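PDB 3M4X: NOL1/NOP2/sun family protein from Enterococcus faecium, which probably methylates cytosine in ribosomal RNA, as an RsmF-like methyltransferase that joins a catalytic domain of Rossmann type to a PUA-like RNA-binding domain. Local coordinates for residues 82-88 and 149-153. Residues are numbered along the deposited sequence; the frame is centred on the assembly and turned at random.
Sequences HQAGYEY and NIERW
Arg152, near the end of helix 140-153, reaches across to His82 and Glu87, and its path from CB outward gives the largest single share of the contact. With CG anti to the backbone N, the chain runs out from CB toward the end of helix 80-83. Arg152 CG then lies 3.4 Å from Gln83 O and Arg152 CD 3.2 Å from His82 O, beside the carbonyl oxygens that finish that helix. A bend at chi3 (61°) lays the guanidinium on the His82 imidazole. Arg152 CZ sits 3.5 Å from His82 NE2, and with planes 17° apart the group stacks flat on the ring. Arg152 NH1 donates twice: to His82 O at 2.8 Å, tilted out of the guanidinium plane, and to Glu87 O at 2.9 Å, in that plane and nearly along the C=O axis. NH2 comes obliquely to Tyr88 CD1 and, one helical turn back, bonds Asn149 OD1, to which NE adds a weak bond.

Gly85 brings the two backbones together. It is the C' residue of a Schellman motif ending helix 80-83, its positive phi matching that role, and Gly85 CA makes a CH...O contact with Arg152 O at 3.3 Å. Beside it, the edge of Tyr88 meets the face of Trp153 in a T-shaped pair, planes at 82°, while Tyr88 CB packs on Trp153 CZ3. Lys46 and Asn43 add hydrogen bonds to Arg152 O and Trp153 O.

The contact thus fastens the turn between helix 80-83 and strand 88-89, in the RsmF-type N-terminal region, to a helix of the Rossmann-like methyltransferase unit. Because two main-chain carbonyls and an amide oxygen receive the guanidinium, without a carboxylate across the contact, its positive charge is probably stabilised by carbonyl dipoles, including those at the C-terminal end of helix 80-83.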
loop_
_atom_site.group_PDB
_atom_site.type_symbol
_atom_site.label_atom_id
_atom_site.label_comp_id
_atom_site.label_asym_id
_atom_site.label_seq_id
_atom_site.Cartn_x
_atom_site.Cartn_y
_atom_site.Cartn_z
ATOM N N HIS A 82 8.892 -12.718 -3.689
ATOM C CA HIS A 82 8.934 -11.281 -3.551
ATOM C C HIS A 82 8.869 -10.562 -4.887
ATOM O O HIS A 82 8.122 -9.601 -5.023
ATOM C CB HIS A 82 10.175 -10.805 -2.792
ATOM C CG HIS A 82 10.315 -9.314 -2.779
ATOM N ND1 HIS A 82 10.946 -8.616 -3.789
ATOM C CD2 HIS A 82 9.848 -8.383 -1.914
ATOM C CE1 HIS A 82 10.884 -7.322 -3.533
ATOM N NE2 HIS A 82 10.223 -7.154 -2.399
ATOM N N GLN A 83 9.675 -11.007 -5.853
ATOM C CA GLN A 83 9.693 -10.400 -7.189
ATOM C C GLN A 83 8.300 -10.342 -7.818
ATOM O O GLN A 83 7.921 -9.334 -8.410
ATOM C CB GLN A 83 10.656 -11.152 -8.121
ATOM C CG GLN A 83 10.531 -10.798 -9.614
ATOM C CD GLN A 83 9.569 -11.718 -10.374
ATOM O OE1 GLN A 83 9.558 -12.935 -10.153
ATOM N NE2 GLN A 83 8.760 -11.137 -11.279
ATOM N N ALA A 84 7.541 -11.420 -7.668
ATOM C CA ALA A 84 6.233 -11.539 -8.310
ATOM C C ALA A 84 5.098 -10.977 -7.481
ATOM O O ALA A 84 3.939 -11.152 -7.845
ATOM C CB ALA A 84 5.937 -12.990 -8.652
ATOM N N GLY A 85 5.431 -10.352 -6.352
ATOM C CA GLY A 85 4.436 -9.704 -5.511
ATOM C C GLY A 85 3.620 -10.604 -4.599
ATOM O O GLY A 85 2.507 -10.247 -4.225
ATOM N N TYR A 86 4.170 -11.759 -4.233
ATOM C CA TYR A 86 3.451 -12.699 -3.379
ATOM C C TYR A 86 3.713 -12.402 -1.911
ATOM O O TYR A 86 3.117 -13.004 -1.026
ATOM C CB TYR A 86 3.822 -14.156 -3.726
ATOM C CG TYR A 86 2.999 -14.710 -4.882
ATOM C CD1 TYR A 86 3.034 -14.114 -6.129
ATOM C CD2 TYR A 86 2.166 -15.810 -4.701
ATOM C CE1 TYR A 86 2.252 -14.615 -7.199
ATOM C CE2 TYR A 86 1.401 -16.320 -5.740
ATOM C CZ TYR A 86 1.447 -15.719 -6.985
ATOM O OH TYR A 86 0.683 -16.231 -7.999
ATOM N N GLU A 87 4.624 -11.477 -1.662
ATOM C CA GLU A 87 4.951 -11.089 -0.301
ATOM C C GLU A 87 5.241 -9.618 -0.252
ATOM O O GLU A 87 5.898 -9.077 -1.141
ATOM C CB GLU A 87 6.166 -11.843 0.223
ATOM C CG GLU A 87 5.964 -13.329 0.251
ATOM C CD GLU A 87 7.160 -14.063 0.787
ATOM O OE1 GLU A 87 6.980 -15.230 1.164
ATOM O OE2 GLU A 87 8.265 -13.478 0.840
ATOM N N TYR A 88 4.723 -8.982 0.790
ATOM C CA TYR A 88 5.023 -7.590 1.078
ATOM C C TYR A 88 5.511 -7.537 2.517
ATOM O O TYR A 88 4.788 -7.934 3.435
ATOM C CB TYR A 88 3.774 -6.714 0.922
ATOM C CG TYR A 88 4.104 -5.262 0.726
ATOM C CD1 TYR A 88 4.173 -4.721 -0.550
ATOM C CD2 TYR A 88 4.375 -4.429 1.815
ATOM C CE1 TYR A 88 4.494 -3.396 -0.742
ATOM C CE2 TYR A 88 4.696 -3.097 1.627
ATOM C CZ TYR A 88 4.757 -2.591 0.344
ATOM O OH TYR A 88 5.076 -1.274 0.130
ATOM N N ASN A 149 5.853 -0.686 -6.206
ATOM C CA ASN A 149 5.269 -1.705 -5.323
ATOM C C ASN A 149 3.812 -2.037 -5.679
ATOM O O ASN A 149 3.398 -3.190 -5.602
ATOM C CB ASN A 149 5.380 -1.304 -3.846
ATOM C CG ASN A 149 6.747 -1.627 -3.241
ATOM O OD1 ASN A 149 7.238 -2.763 -3.321
ATOM N ND2 ASN A 149 7.352 -0.631 -2.601
ATOM N N ILE A 150 3.035 -1.023 -6.054
ATOM C CA ILE A 150 1.639 -1.225 -6.473
ATOM C C ILE A 150 1.607 -2.171 -7.687
ATOM O O ILE A 150 0.894 -3.169 -7.709
ATOM C CB ILE A 150 0.929 0.144 -6.786
ATOM C CG1 ILE A 150 0.105 0.631 -5.595
ATOM C CG2 ILE A 150 -0.060 0.016 -7.918
ATOM C CD1 ILE A 150 0.846 0.737 -4.312
ATOM N N GLU A 151 2.424 -1.862 -8.681
ATOM C CA GLU A 151 2.564 -2.717 -9.844
ATOM C C GLU A 151 3.004 -4.142 -9.481
ATOM O O GLU A 151 2.470 -5.119 -10.002
ATOM C CB GLU A 151 3.558 -2.082 -10.810
ATOM C CG GLU A 151 3.827 -2.895 -12.044
ATOM C CD GLU A 151 4.967 -2.327 -12.839
ATOM O OE1 GLU A 151 6.126 -2.550 -12.449
ATOM O OE2 GLU A 151 4.709 -1.648 -13.850
ATOM N N ARG A 152 3.966 -4.266 -8.575
ATOM C CA ARG A 152 4.474 -5.587 -8.207
ATOM C C ARG A 152 3.372 -6.426 -7.574
ATOM O O ARG A 152 3.252 -7.640 -7.831
ATOM C CB ARG A 152 5.691 -5.471 -7.283
ATOM C CG ARG A 152 6.283 -6.814 -6.813
ATOM C CD ARG A 152 7.598 -6.610 -6.016
ATOM N NE ARG A 152 7.362 -5.803 -4.823
ATOM C CZ ARG A 152 7.054 -6.302 -3.624
ATOM N NH1 ARG A 152 6.962 -7.621 -3.439
ATOM N NH2 ARG A 152 6.836 -5.478 -2.606
ATOM N N TRP A 153 2.557 -5.740 -6.781
ATOM C CA TRP A 153 1.501 -6.323 -5.974
ATOM C C TRP A 153 0.348 -6.716 -6.865
ATOM O O TRP A 153 -0.553 -7.435 -6.439
ATOM C CB TRP A 153 1.036 -5.292 -4.922
ATOM C CG TRP A 153 0.265 -5.853 -3.751
ATOM C CD1 TRP A 153 -1.005 -5.518 -3.370
ATOM C CD2 TRP A 153 0.729 -6.823 -2.794
ATOM N NE1 TRP A 153 -1.366 -6.231 -2.247
ATOM C CE2 TRP A 153 -0.320 -7.038 -1.875
ATOM C CE3 TRP A 153 1.925 -7.538 -2.634
ATOM C CZ2 TRP A 153 -0.211 -7.934 -0.810
ATOM C CZ3 TRP A 153 2.028 -8.444 -1.572
ATOM C CH2 TRP A 153 0.968 -8.627 -0.677
#